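Local structure of IS607 family transposase IS1535 (Mycobacterium tuberculosis, 6DGB) at residues A[3-8]-A[65-70]; A[61-66]-A[88-93]; A[111-116]-A[127-132]. The protein probably binds DNA and exchanges its strands as an IS607-family serine transposase, of which this chain is the C-terminal catalytic domain. One frame throughout, in Å; residues are numbered along the deposited sequence.

Contact 1: residues A[3-8]-A[65-70]; sequences VLYARV and IVVEHR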
ATOM      1  N   VAL A   3       6.586  -4.439  19.316  1.00 28.85           N
ATOM      2  CA  VAL A   3       5.947  -5.574  18.647  1.00 27.31           C
ATOM      3  C   VAL A   3       6.901  -6.088  17.596  1.00 29.77           C
ATOM      4  O   VAL A   3       7.374  -5.318  16.766  1.00 28.52           O
ATOM      5  CB  VAL A   3       4.546  -5.235  18.030  1.00 30.12           C
ATOM      6  CG1 VAL A   3       3.859  -6.478  17.487  1.00 30.16           C
ATOM      7  CG2 VAL A   3       3.641  -4.564  19.040  1.00 30.53           C
ATOM      8  N   LEU A   4       7.210  -7.379  17.643  1.00 27.06           N
ATOM      9  CA  LEU A   4       8.043  -7.972  16.623  1.00 26.64           C
ATOM     10  C   LEU A   4       7.045  -8.604  15.675  1.00 33.18           C
ATOM     11  O   LEU A   4       6.116  -9.265  16.136  1.00 34.43           O
ATOM     12  CB  LEU A   4       9.027  -8.978  17.191  1.00 27.51           C
ATOM     13  CG  LEU A   4       9.964  -8.506  18.317  1.00 30.53           C
ATOM     14  CD1 LEU A   4      10.947  -9.594  18.679  1.00 30.83           C
ATOM     15  CD2 LEU A   4      10.729  -7.256  17.952  1.00 29.60           C
ATOM     16  N   TYR A   5       7.159  -8.297  14.368  1.00 29.11           N
ATOM     17  CA  TYR A   5       6.204  -8.775  13.374  1.00 28.71           C
ATOM     18  C   TYR A   5       6.875  -9.481  12.175  1.00 32.76           C
ATOM     19  O   TYR A   5       7.774  -8.935  11.541  1.00 29.94           O
ATOM     20  CB  TYR A   5       5.292  -7.613  12.947  1.00 28.57           C
ATOM     21  CG  TYR A   5       4.267  -7.974  11.897  1.00 30.37           C
ATOM     22  CD1 TYR A   5       3.013  -8.464  12.255  1.00 33.01           C
ATOM     23  CD2 TYR A   5       4.528  -7.774  10.545  1.00 30.43           C
ATOM     24  CE1 TYR A   5       2.063  -8.795  11.292  1.00 33.91           C
ATOM     25  CE2 TYR A   5       3.579  -8.087   9.571  1.00 31.48           C
ATOM     26  CZ  TYR A   5       2.346  -8.593   9.949  1.00 41.97           C
ATOM     27  OH  TYR A   5       1.421  -8.889   8.977  1.00 44.91           O
ATOM     28  N   ALA A   6       6.412 -10.710  11.885  1.00 32.45           N
ATOM     29  CA  ALA A   6       6.871 -11.605  10.811  1.00 32.56           C
ATOM     30  C   ALA A   6       5.721 -11.928   9.875  1.00 34.95           C
ATOM     31  O   ALA A   6       4.617 -12.217  10.335  1.00 34.11           O
ATOM     32  CB  ALA A   6       7.415 -12.898  11.407  1.00 34.87           C
ATOM     33  N   ARG A   7       5.976 -11.874   8.564  1.00 32.44           N
ATOM     34  CA  ARG A   7       4.973 -12.211   7.546  1.00 32.97           C
ATOM     35  C   ARG A   7       5.524 -13.115   6.451  1.00 39.50           C
ATOM     36  O   ARG A   7       6.701 -13.044   6.094  1.00 36.75           O
ATOM     37  CB  ARG A   7       4.265 -10.967   6.938  1.00 30.18           C
ATOM     38  CG  ARG A   7       2.963 -11.312   6.183  1.00 29.53           C
ATOM     39  CD  ARG A   7       2.446 -10.233   5.257  1.00 28.63           C
ATOM     40  NE  ARG A   7       3.495  -9.563   4.492  1.00 31.18           N
ATOM     41  CZ  ARG A   7       3.948  -9.956   3.306  1.00 47.50           C
ATOM     42  NH1 ARG A   7       3.427 -11.022   2.706  1.00 32.47           N
ATOM     43  NH2 ARG A   7       4.918  -9.279   2.703  1.00 34.09           N
ATOM     44  N   VAL A   8       4.631 -13.954   5.920  1.00 41.65           N
ATOM     45  CA  VAL A   8       4.855 -14.868   4.813  1.00 44.45           C
ATOM     46  C   VAL A   8       3.550 -14.939   3.934  1.00 51.55           C
ATOM     47  O   VAL A   8       2.441 -14.793   4.462  1.00 50.05           O
ATOM     48  CB  VAL A   8       5.409 -16.196   5.385  1.00 51.28           C
ATOM     49  CG1 VAL A   8       4.628 -17.424   4.947  1.00 53.25           C
ATOM     50  CG2 VAL A   8       6.900 -16.331   5.103  1.00 51.58           C
ATOM     51  N   ILE A  65       7.087  -0.985  16.031  1.00 22.27           N
ATOM     52  CA  ILE A  65       6.744  -2.144  15.219  1.00 22.46           C
ATOM     53  C   ILE A  65       7.997  -2.518  14.443  1.00 27.79           C
ATOM     54  O   ILE A  65       8.430  -1.783  13.541  1.00 28.64           O
ATOM     55  CB  ILE A  65       5.517  -1.869  14.297  1.00 24.45           C
ATOM     56  CG1 ILE A  65       4.259  -1.521  15.148  1.00 24.70           C
ATOM     57  CG2 ILE A  65       5.260  -3.069  13.359  1.00 24.37           C
ATOM     58  CD1 ILE A  65       3.190  -0.956  14.450  1.00 21.70           C
ATOM     59  N   VAL A  66       8.575  -3.655  14.804  1.00 23.43           N
ATOM     60  CA  VAL A  66       9.814  -4.150  14.220  1.00 23.00           C
ATOM     61  C   VAL A  66       9.526  -5.237  13.171  1.00 27.22           C
ATOM     62  O   VAL A  66       8.880  -6.253  13.462  1.00 25.94           O
ATOM     63  CB  VAL A  66      10.837  -4.600  15.326  1.00 24.46           C
ATOM     64  CG1 VAL A  66      12.217  -4.898  14.746  1.00 24.00           C
ATOM     65  CG2 VAL A  66      10.948  -3.567  16.441  1.00 24.33           C
ATOM     66  N   VAL A  67      10.022  -4.996  11.946  1.00 25.69           N
ATOM     67  CA  VAL A  67       9.987  -5.922  10.799  1.00 26.13           C
ATOM     68  C   VAL A  67      11.407  -6.299  10.332  1.00 31.38           C
ATOM     69  O   VAL A  67      12.335  -5.518  10.550  1.00 31.64           O
ATOM     70  CB  VAL A  67       9.155  -5.384   9.615  1.00 27.53           C
ATOM     71  CG1 VAL A  67       7.677  -5.606   9.854  1.00 26.41           C
ATOM     72  CG2 VAL A  67       9.483  -3.929   9.300  1.00 26.81           C
ATOM     73  N   GLU A  68      11.569  -7.436   9.631  1.00 28.83           N
ATOM     74  CA  GLU A  68      12.887  -7.805   9.126  1.00 30.80           C
ATOM     75  C   GLU A  68      13.230  -6.891   7.960  1.00 38.44           C
ATOM     76  O   GLU A  68      14.248  -6.206   8.016  1.00 39.52           O
ATOM     77  CB  GLU A  68      12.968  -9.281   8.740  1.00 33.10           C
ATOM     78  CG  GLU A  68      14.372  -9.689   8.324  1.00 43.89           C
ATOM     79  CD  GLU A  68      14.553 -11.104   7.817  1.00 69.89           C
ATOM     80  OE1 GLU A  68      13.740 -11.548   6.973  1.00 67.14           O
ATOM     81  OE2 GLU A  68      15.568 -11.737   8.190  1.00 71.00           O
ATOM     82  N   HIS A  69      12.369  -6.849   6.933  1.00 35.93           N
ATOM     83  CA  HIS A  69      12.533  -5.961   5.794  1.00 36.66           C
ATOM     84  C   HIS A  69      11.246  -5.177   5.764  1.00 40.34           C
ATOM     85  O   HIS A  69      10.256  -5.617   6.366  1.00 38.76           O
ATOM     86  CB  HIS A  69      12.690  -6.737   4.466  1.00 38.84           C
ATOM     87  CG  HIS A  69      13.862  -7.680   4.356  1.00 44.82           C
ATOM     88  ND1 HIS A  69      15.053  -7.470   5.052  1.00 48.10           N
ATOM     89  CD2 HIS A  69      13.997  -8.800   3.601  1.00 47.76           C
ATOM     90  CE1 HIS A  69      15.850  -8.478   4.721  1.00 48.79           C
ATOM     91  NE2 HIS A  69      15.258  -9.309   3.859  1.00 49.19           N
ATOM     92  N   ARG A  70      11.250  -4.018   5.058  1.00 37.57           N
ATOM     93  CA  ARG A  70      10.095  -3.125   4.858  1.00 35.87           C
ATOM     94  C   ARG A  70       8.917  -3.854   4.200  1.00 38.90           C
ATOM     95  O   ARG A  70       7.792  -3.726   4.681  1.00 39.11           O
ATOM     96  CB  ARG A  70      10.494  -1.925   3.982  1.00 36.64           C
ATOM     97  CG  ARG A  70      10.417  -0.576   4.687  1.00 46.35           C
ATOM     98  CD  ARG A  70      10.930   0.570   3.824  1.00 54.04           C
ATOM     99  NE  ARG A  70      10.715   1.874   4.460  1.00 67.10           N
ATOM    100  CZ  ARG A  70      11.469   2.367   5.440  1.00 88.78           C
ATOM    101  NH1 ARG A  70      12.486   1.666   5.923  1.00 75.76           N
ATOM    102  NH2 ARG A  70      11.203   3.559   5.951  1.00 84.25           N
TER
HETATM  103  O   HOH W   1       9.690  -9.408   9.733  1.00 18.26           O

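Contact 2: residues A[61-66]-A[88-93]; sequences DARVIV and QGRRIV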
ATOM      1  N   ASP A  61      -0.846   1.381  21.837  1.00 49.95           N
ATOM      2  CA  ASP A  61       0.206   0.929  22.743  1.00 50.18           C
ATOM      3  C   ASP A  61       1.410   0.358  21.989  1.00 51.29           C
ATOM      4  O   ASP A  61       2.494   0.301  22.578  1.00 51.66           O
ATOM      5  CB  ASP A  61      -0.330  -0.139  23.716  1.00 53.70           C
ATOM      6  CG  ASP A  61      -1.198   0.370  24.848  1.00 68.98           C
ATOM      7  OD1 ASP A  61      -1.455   1.601  24.899  1.00 73.04           O
ATOM      8  OD2 ASP A  61      -1.613  -0.459  25.690  1.00 71.85           O
ATOM      9  N   ALA A  62       1.211  -0.119  20.717  1.00 43.13           N
ATOM     10  CA  ALA A  62       2.261  -0.692  19.858  1.00 38.62           C
ATOM     11  C   ALA A  62       3.036   0.494  19.283  1.00 41.75           C
ATOM     12  O   ALA A  62       2.792   0.924  18.148  1.00 41.45           O
ATOM     13  CB  ALA A  62       1.638  -1.549  18.755  1.00 37.46           C
ATOM     14  N   ARG A  63       3.904   1.091  20.133  1.00 37.64           N
ATOM     15  CA  ARG A  63       4.695   2.280  19.807  1.00 37.14           C
ATOM     16  C   ARG A  63       5.792   1.960  18.803  1.00 38.06           C
ATOM     17  O   ARG A  63       6.096   2.795  17.965  1.00 39.42           O
ATOM     18  CB  ARG A  63       5.278   2.925  21.079  1.00 39.16           C
ATOM     19  CG  ARG A  63       5.589   4.429  20.940  1.00 56.91           C
ATOM     20  CD  ARG A  63       4.960   5.266  22.034  1.00 74.52           C
ATOM     21  NE  ARG A  63       3.510   5.124  22.006  1.00 86.59           N
ATOM     22  CZ  ARG A  63       2.662   6.045  21.570  1.00 99.46           C
ATOM     23  NH1 ARG A  63       3.110   7.219  21.145  1.00 85.92           N
ATOM     24  NH2 ARG A  63       1.359   5.804  21.563  1.00 84.96           N
ATOM     25  N   VAL A  64       6.396   0.770  18.899  1.00 30.25           N
ATOM     26  CA  VAL A  64       7.468   0.344  18.013  1.00 27.03           C
ATOM     27  C   VAL A  64       7.065  -0.970  17.353  1.00 26.51           C
ATOM     28  O   VAL A  64       6.686  -1.920  18.029  1.00 25.09           O
ATOM     29  CB  VAL A  64       8.825   0.304  18.774  1.00 31.01           C
ATOM     30  CG1 VAL A  64       9.859  -0.585  18.092  1.00 30.27           C
ATOM     31  CG2 VAL A  64       9.382   1.705  18.943  1.00 31.43           C
ATOM     32  N   ILE A  65       7.087  -0.985  16.031  1.00 22.27           N
ATOM     33  CA  ILE A  65       6.744  -2.144  15.219  1.00 22.46           C
ATOM     34  C   ILE A  65       7.997  -2.518  14.443  1.00 27.79           C
ATOM     35  O   ILE A  65       8.430  -1.783  13.541  1.00 28.64           O
ATOM     36  CB  ILE A  65       5.517  -1.869  14.297  1.00 24.45           C
ATOM     37  CG1 ILE A  65       4.259  -1.521  15.148  1.00 24.70           C
ATOM     38  CG2 ILE A  65       5.260  -3.069  13.359  1.00 24.37           C
ATOM     39  CD1 ILE A  65       3.190  -0.956  14.450  1.00 21.70           C
ATOM     40  N   VAL A  66       8.575  -3.655  14.804  1.00 23.43           N
ATOM     41  CA  VAL A  66       9.814  -4.150  14.220  1.00 23.00           C
ATOM     42  C   VAL A  66       9.526  -5.237  13.171  1.00 27.22           C
ATOM     43  O   VAL A  66       8.880  -6.253  13.462  1.00 25.94           O
ATOM     44  CB  VAL A  66      10.837  -4.600  15.326  1.00 24.46           C
ATOM     45  CG1 VAL A  66      12.217  -4.898  14.746  1.00 24.00           C
ATOM     46  CG2 VAL A  66      10.948  -3.567  16.441  1.00 24.33           C
ATOM     47  N   GLN A  88       1.147   9.997  15.772  1.00 35.11           N
ATOM     48  CA  GLN A  88       0.779   9.449  17.066  1.00 36.01           C
ATOM     49  C   GLN A  88       2.015   9.013  17.883  1.00 38.70           C
ATOM     50  O   GLN A  88       1.872   8.312  18.880  1.00 36.94           O
ATOM     51  CB  GLN A  88      -0.230   8.301  16.901  1.00 37.08           C
ATOM     52  CG  GLN A  88      -1.137   8.166  18.124  1.00 76.33           C
ATOM     53  CD  GLN A  88      -1.991   6.923  18.193  1.00104.97           C
ATOM     54  OE1 GLN A  88      -1.873   5.990  17.387  1.00 96.14           O
ATOM     55  NE2 GLN A  88      -2.883   6.895  19.179  1.00103.38           N
ATOM     56  N   GLY A  89       3.203   9.454  17.456  1.00 36.95           N
ATOM     57  CA  GLY A  89       4.493   9.163  18.086  1.00 36.66           C
ATOM     58  C   GLY A  89       4.897   7.699  18.103  1.00 40.33           C
ATOM     59  O   GLY A  89       5.662   7.258  18.975  1.00 39.25           O
ATOM     60  N   ARG A  90       4.365   6.939  17.136  1.00 36.65           N
ATOM     61  CA  ARG A  90       4.615   5.514  16.935  1.00 34.33           C
ATOM     62  C   ARG A  90       5.481   5.365  15.676  1.00 37.36           C
ATOM     63  O   ARG A  90       5.400   6.210  14.763  1.00 37.80           O
ATOM     64  CB  ARG A  90       3.282   4.752  16.775  1.00 33.50           C
ATOM     65  CG  ARG A  90       2.323   4.878  17.965  1.00 34.61           C
ATOM     66  CD  ARG A  90       0.937   4.386  17.622  1.00 31.17           C
ATOM     67  NE  ARG A  90       0.928   2.951  17.357  1.00 40.12           N
ATOM     68  CZ  ARG A  90       0.005   2.327  16.632  1.00 50.70           C
ATOM     69  NH1 ARG A  90      -1.009   3.010  16.100  1.00 30.49           N
ATOM     70  NH2 ARG A  90       0.086   1.016  16.430  1.00 23.45           N
ATOM     71  N   ARG A  91       6.317   4.307  15.623  1.00 32.55           N
ATOM     72  CA  ARG A  91       7.210   4.107  14.479  1.00 31.67           C
ATOM     73  C   ARG A  91       7.452   2.648  14.084  1.00 33.09           C
ATOM     74  O   ARG A  91       7.244   1.728  14.871  1.00 33.00           O
ATOM     75  CB  ARG A  91       8.560   4.836  14.688  1.00 34.25           C
ATOM     76  CG  ARG A  91       9.416   4.294  15.810  1.00 44.97           C
ATOM     77  CD  ARG A  91      10.741   5.021  15.900  1.00 56.53           C
ATOM     78  NE  ARG A  91      11.566   4.470  16.973  1.00 53.02           N
ATOM     79  CZ  ARG A  91      11.475   4.839  18.248  1.00 62.99           C
ATOM     80  NH1 ARG A  91      10.606   5.780  18.615  1.00 56.61           N
ATOM     81  NH2 ARG A  91      12.249   4.273  19.164  1.00 30.97           N
ATOM     82  N   ILE A  92       7.914   2.471  12.835  1.00 27.53           N
ATOM     83  CA  ILE A  92       8.280   1.199  12.222  1.00 24.60           C
ATOM     84  C   ILE A  92       9.804   1.109  12.197  1.00 30.29           C
ATOM     85  O   ILE A  92      10.478   1.999  11.658  1.00 30.21           O
ATOM     86  CB  ILE A  92       7.660   1.082  10.803  1.00 25.15           C
ATOM     87  CG1 ILE A  92       6.148   0.865  10.897  1.00 23.86           C
ATOM     88  CG2 ILE A  92       8.320  -0.027   9.977  1.00 25.26           C
ATOM     89  CD1 ILE A  92       5.426   1.557  10.013  1.00 23.42           C
ATOM     90  N   VAL A  93      10.347   0.027  12.777  1.00 27.36           N
ATOM     91  CA  VAL A  93      11.790  -0.206  12.760  1.00 26.92           C
ATOM     92  C   VAL A  93      12.076  -1.343  11.756  1.00 34.64           C
ATOM     93  O   VAL A  93      11.318  -2.310  11.704  1.00 33.75           O
ATOM     94  CB  VAL A  93      12.392  -0.442  14.174  1.00 28.98           C
ATOM     95  CG1 VAL A  93      13.904  -0.568  14.107  1.00 29.79           C
ATOM     96  CG2 VAL A  93      12.011   0.679  15.130  1.00 28.33           C
TER

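Contact 3: residues A[111-116]-A[127-132]; sequences VLTGMC and NRAMRA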
ATOM      1  N   VAL A 111      -1.325  -9.226  -7.984  1.00 48.90           N
ATOM      2  CA  VAL A 111      -1.513  -7.846  -8.462  1.00 46.29           C
ATOM      3  C   VAL A 111      -2.218  -7.879  -9.813  1.00 48.21           C
ATOM      4  O   VAL A 111      -3.262  -7.241  -9.974  1.00 49.42           O
ATOM      5  CB  VAL A 111      -0.166  -7.054  -8.530  1.00 49.14           C
ATOM      6  CG1 VAL A 111      -0.233  -5.881  -9.507  1.00 48.93           C
ATOM      7  CG2 VAL A 111       0.254  -6.555  -7.160  1.00 48.54           C
ATOM      8  N   LEU A 112      -1.621  -8.582 -10.785  1.00 41.33           N
ATOM      9  CA  LEU A 112      -2.149  -8.715 -12.128  1.00 40.14           C
ATOM     10  C   LEU A 112      -3.520  -9.373 -12.142  1.00 43.45           C
ATOM     11  O   LEU A 112      -4.350  -8.933 -12.927  1.00 43.28           O
ATOM     12  CB  LEU A 112      -1.173  -9.479 -13.024  1.00 40.67           C
ATOM     13  CG  LEU A 112      -0.070  -8.675 -13.691  1.00 44.44           C
ATOM     14  CD1 LEU A 112       1.161  -9.552 -13.928  1.00 45.00           C
ATOM     15  CD2 LEU A 112      -0.572  -8.039 -15.007  1.00 43.37           C
ATOM     16  N   THR A 113      -3.788 -10.366 -11.255  1.00 40.39           N
ATOM     17  CA  THR A 113      -5.106 -11.007 -11.182  1.00 42.31           C
ATOM     18  C   THR A 113      -6.176  -9.954 -10.867  1.00 51.79           C
ATOM     19  O   THR A 113      -7.103  -9.788 -11.659  1.00 53.34           O
ATOM     20  CB  THR A 113      -5.137 -12.206 -10.207  1.00 43.81           C
ATOM     21  OG1 THR A 113      -4.233 -13.207 -10.667  1.00 51.73           O
ATOM     22  CG2 THR A 113      -6.527 -12.837 -10.096  1.00 34.85           C
ATOM     23  N   GLY A 114      -6.005  -9.233  -9.754  1.00 50.15           N
ATOM     24  CA  GLY A 114      -6.929  -8.201  -9.279  1.00 50.62           C
ATOM     25  C   GLY A 114      -7.149  -7.053 -10.239  1.00 54.38           C
ATOM     26  O   GLY A 114      -8.275  -6.565 -10.382  1.00 53.43           O
ATOM     27  N   MET A 115      -6.067  -6.643 -10.915  1.00 51.73           N
ATOM     28  CA  MET A 115      -6.071  -5.583 -11.906  1.00 52.10           C
ATOM     29  C   MET A 115      -6.737  -6.060 -13.197  1.00 55.84           C
ATOM     30  O   MET A 115      -7.428  -5.268 -13.828  1.00 57.40           O
ATOM     31  CB  MET A 115      -4.657  -5.049 -12.121  1.00 54.59           C
ATOM     32  CG  MET A 115      -4.100  -4.280 -10.898  1.00 59.17           C
ATOM     33  SD  MET A 115      -2.641  -3.251 -11.279  1.00 63.92           S
ATOM     34  CE  MET A 115      -2.695  -2.083  -9.953  1.00 60.62           C
ATOM     35  N   CYS A 116      -6.605  -7.366 -13.544  1.00 50.99           N
ATOM     36  CA  CYS A 116      -7.252  -8.020 -14.708  1.00 50.50           C
ATOM     37  C   CYS A 116      -8.737  -8.188 -14.434  1.00 53.38           C
ATOM     38  O   CYS A 116      -9.542  -8.068 -15.352  1.00 54.05           O
ATOM     39  CB  CYS A 116      -6.620  -9.380 -15.013  1.00 50.83           C
ATOM     40  SG  CYS A 116      -5.079  -9.311 -15.960  1.00 53.66           S
ATOM     41  N   ASN A 127      -5.649 -16.659 -15.025  1.00 40.34           N
ATOM     42  CA  ASN A 127      -5.032 -17.243 -16.210  1.00 42.03           C
ATOM     43  C   ASN A 127      -4.369 -16.149 -17.067  1.00 45.61           C
ATOM     44  O   ASN A 127      -3.277 -16.381 -17.575  1.00 46.98           O
ATOM     45  CB  ASN A 127      -6.050 -18.057 -17.000  1.00 45.81           C
ATOM     46  CG  ASN A 127      -6.512 -19.316 -16.285  1.00 63.71           C
ATOM     47  OD1 ASN A 127      -5.774 -19.947 -15.497  1.00 52.97           O
ATOM     48  ND2 ASN A 127      -7.741 -19.722 -16.573  1.00 53.84           N
ATOM     49  N   ARG A 128      -4.985 -14.940 -17.147  1.00 40.01           N
ATOM     50  CA  ARG A 128      -4.471 -13.746 -17.838  1.00 38.31           C
ATOM     51  C   ARG A 128      -3.179 -13.323 -17.138  1.00 42.48           C
ATOM     52  O   ARG A 128      -2.148 -13.246 -17.793  1.00 43.83           O
ATOM     53  CB  ARG A 128      -5.476 -12.575 -17.776  1.00 35.32           C
ATOM     54  CG  ARG A 128      -6.775 -12.770 -18.526  1.00 43.85           C
ATOM     55  CD  ARG A 128      -7.693 -11.595 -18.255  1.00 51.62           C
ATOM     56  NE  ARG A 128      -8.950 -11.709 -18.988  1.00 67.82           N
ATOM     57  CZ  ARG A 128      -9.163 -11.180 -20.191  1.00 95.98           C
ATOM     58  NH1 ARG A 128      -8.204 -10.493 -20.802  1.00 89.68           N
ATOM     59  NH2 ARG A 128     -10.341 -11.320 -20.787  1.00 87.63           N
ATOM     60  N   ALA A 129      -3.230 -13.091 -15.805  1.00 37.53           N
ATOM     61  CA  ALA A 129      -2.090 -12.751 -14.954  1.00 37.03           C
ATOM     62  C   ALA A 129      -0.929 -13.748 -15.107  1.00 45.61           C
ATOM     63  O   ALA A 129       0.229 -13.334 -15.056  1.00 45.84           O
ATOM     64  CB  ALA A 129      -2.529 -12.720 -13.504  1.00 37.22           C
ATOM     65  N   MET A 130      -1.236 -15.054 -15.284  1.00 45.73           N
ATOM     66  CA  MET A 130      -0.249 -16.135 -15.438  1.00 47.39           C
ATOM     67  C   MET A 130       0.519 -16.050 -16.755  1.00 48.14           C
ATOM     68  O   MET A 130       1.729 -16.256 -16.756  1.00 48.23           O
ATOM     69  CB  MET A 130      -0.915 -17.512 -15.320  1.00 52.91           C
ATOM     70  CG  MET A 130      -1.486 -17.828 -13.945  1.00 57.96           C
ATOM     71  SD  MET A 130      -0.321 -17.827 -12.583  1.00 63.30           S
ATOM     72  CE  MET A 130       0.612 -19.332 -12.944  1.00 62.79           C
ATOM     73  N   ARG A 131      -0.181 -15.775 -17.871  1.00 42.32           N
ATOM     74  CA  ARG A 131       0.428 -15.623 -19.197  1.00 42.48           C
ATOM     75  C   ARG A 131       1.255 -14.328 -19.224  1.00 45.88           C
ATOM     76  O   ARG A 131       2.261 -14.248 -19.934  1.00 46.45           O
ATOM     77  CB  ARG A 131      -0.635 -15.532 -20.296  1.00 42.82           C
ATOM     78  CG  ARG A 131      -1.508 -16.765 -20.512  1.00 56.36           C
ATOM     79  CD  ARG A 131      -2.659 -16.514 -21.495  1.00 65.96           C
ATOM     80  NE  ARG A 131      -3.205 -15.152 -21.391  1.00 81.51           N
ATOM     81  CZ  ARG A 131      -4.492 -14.818 -21.489  1.00 98.63           C
ATOM     82  NH1 ARG A 131      -5.421 -15.757 -21.649  1.00 92.05           N
ATOM     83  NH2 ARG A 131      -4.862 -13.544 -21.390  1.00 78.37           N
ATOM     84  N   ALA A 132       0.806 -13.306 -18.463  1.00 41.16           N
ATOM     85  CA  ALA A 132       1.449 -11.997 -18.344  1.00 40.54           C
ATOM     86  C   ALA A 132       2.767 -12.085 -17.597  1.00 44.91           C
ATOM     87  O   ALA A 132       3.759 -11.585 -18.125  1.00 44.90           O
ATOM     88  CB  ALA A 132       0.525 -11.001 -17.661  1.00 40.14           C
TER

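Contact 1: residues A[3-8]-A[65-70]
Leu-4 pairs with Val-66 and Val-3 with Ile-65 as neighbours in the parallel sheet at the heart of the resolvase-type catalytic domain, strand 3-8 lying beside strand 64-67. Two main-chain hydrogen bonds join them: Val-66 N donates a hydrogen bond to Val-3 O at 2.8 Å, almost straight at 176°, and Tyr-5 N donates to Val-66 O, also at 2.8 Å. Ile-65 adds a CA-H...O contact, its CA 3.6 Å from Val-3 O. Past Tyr-5 the direct bonding stops as strand 64-67 ends, the short axes being twisted by 36°, and a water takes over the role of a direct bond: it donates to Tyr-5 O and accepts from Glu-68 N.

The side chains alternate between two buried faces, which suits the branched and apolar residues found here. On one face Leu-4 and Val-66 stand side by side, with Leu-4 CD2 3.7 Å from Val-66 CB, and both pack on Leu-24 of helix 14-30. On the other, Val-3 and Ile-65 meet Ile-56 of helix 51-58. Tyr-5 also reaches Ile-56, and its hydroxyl finds a hydrogen-bond partner in Glu-41 of strand 37-42, so the phenol can sit in an apolar layer.

In serine recombinases the nucleophilic serine follows the first strand, consistent with strand 3-8 leading towards the active site. With CG of Tyr-5 opposite the backbone N (chi1 179°), the ring swings to the side of its own carbonyl carbon, and the CD2 edge meets Val-67 CG1 at 3.9 Å, near the ring plane.

Contact 2: residues A[61-66]-A[88-93]
Ala-62 O is gripped by two nitrogens of Arg-90, NE at 2.9 Å and NH2 at 3.2 Å, which reach it side-on from the same face of the carbonyl plane. The oxygen lies in the guanidinium plane, and because Arg-90 NH1 bonds to Leu-57 O, the buried charged group is held flat among backbone carbonyls. Over the face of the Arg-63 guanidinium sits Arg-90 CG, 3.7 Å above its centre; the Arg-63 chain, bent at chi2 and chi3, brings NH1 to Gln-88 O in a weak bond, while NH2 turns to Pro-60 O.

Further on, parallel strand bonds take over: Arg-63 O accepts from Arg-91 N, Arg-91 O from Ile-65 N, and Ile-65 O from Val-93 N at 2.7 Å. Val-64 CG2 lies 3.8 Å beneath the centre of the Arg-91 guanidinium, so a methyl covers one face while the exposed side chain probably keeps its rim to water. Val-64 CG1 meets Val-93 CG2. Ile-65 and Ile-92 occupy the other face, Ile-92 resting on Leu-85. Gly-89, whose positive phi suits a residue without a side chain, ends helix 78-86 in a Schellman motif, the chain then entering strand 91-94 beside strand 64-67, the beta-alpha-beta unit of the resolvase fold.

Contact 3: residues A[111-116]-A[127-132]
Leu-112 and Ala-129 meet where these two segments come nearest, CA to CA, with Leu-112 CB lying 3.5 Å from Ala-129 CB. The small alanine lets the short helix axes approach to 8.0 Å. Thr-113 OG1 borders the same methyl; since this hydroxyl bonds to Ile-109 O one turn back, a threonine can face an apolar group here. Farther along, the two methyls of Leu-112 both face Ala-132 CB, at 4.1 Å each, and alanine again leaves room for the forked side chain.

Helices 104-120 and 125-135 form a helical hairpin, splayed rather than strictly antiparallel at 131°, and no hydrogen bond crosses between these segments. Next to this seam lies the second subunit: Val-111 packs on Val-111 of that subunit and Leu-112 on its Leu-112, so one leucine serves both interfaces.

The looser part sets a buried cysteine against a partly exposed arginine. Cys-116, with SG beside its own backbone N (chi1 -81°), presents the sulfur to Arg-128 CB at 3.8 Å, and the extended arginine chain runs past it, only its aliphatic part making contact.

Overall arrangement
Contacts 1 and 2 are neighbours in one parallel sheet, their centres 12 Å apart, and share Ile-65 and Val-66 on strand 64-67. That strand lies between strands 3-8 and 91-94, so contact 1 lies deep in the domain while contact 2 extends the sheet to its outermost strand within this chain. Along the chain, contact 2 begins on the stretch where contact 1 ends, and contact 3 follows both in helices 104-120 and 125-135, its centre 28 Å from contact 1 and 35 Å from contact 2, touching neither. Contacts 2 and 3, on opposite sides of the chain's centre, both touch the second subunit, contact 2 slightly and contact 3 more extensively.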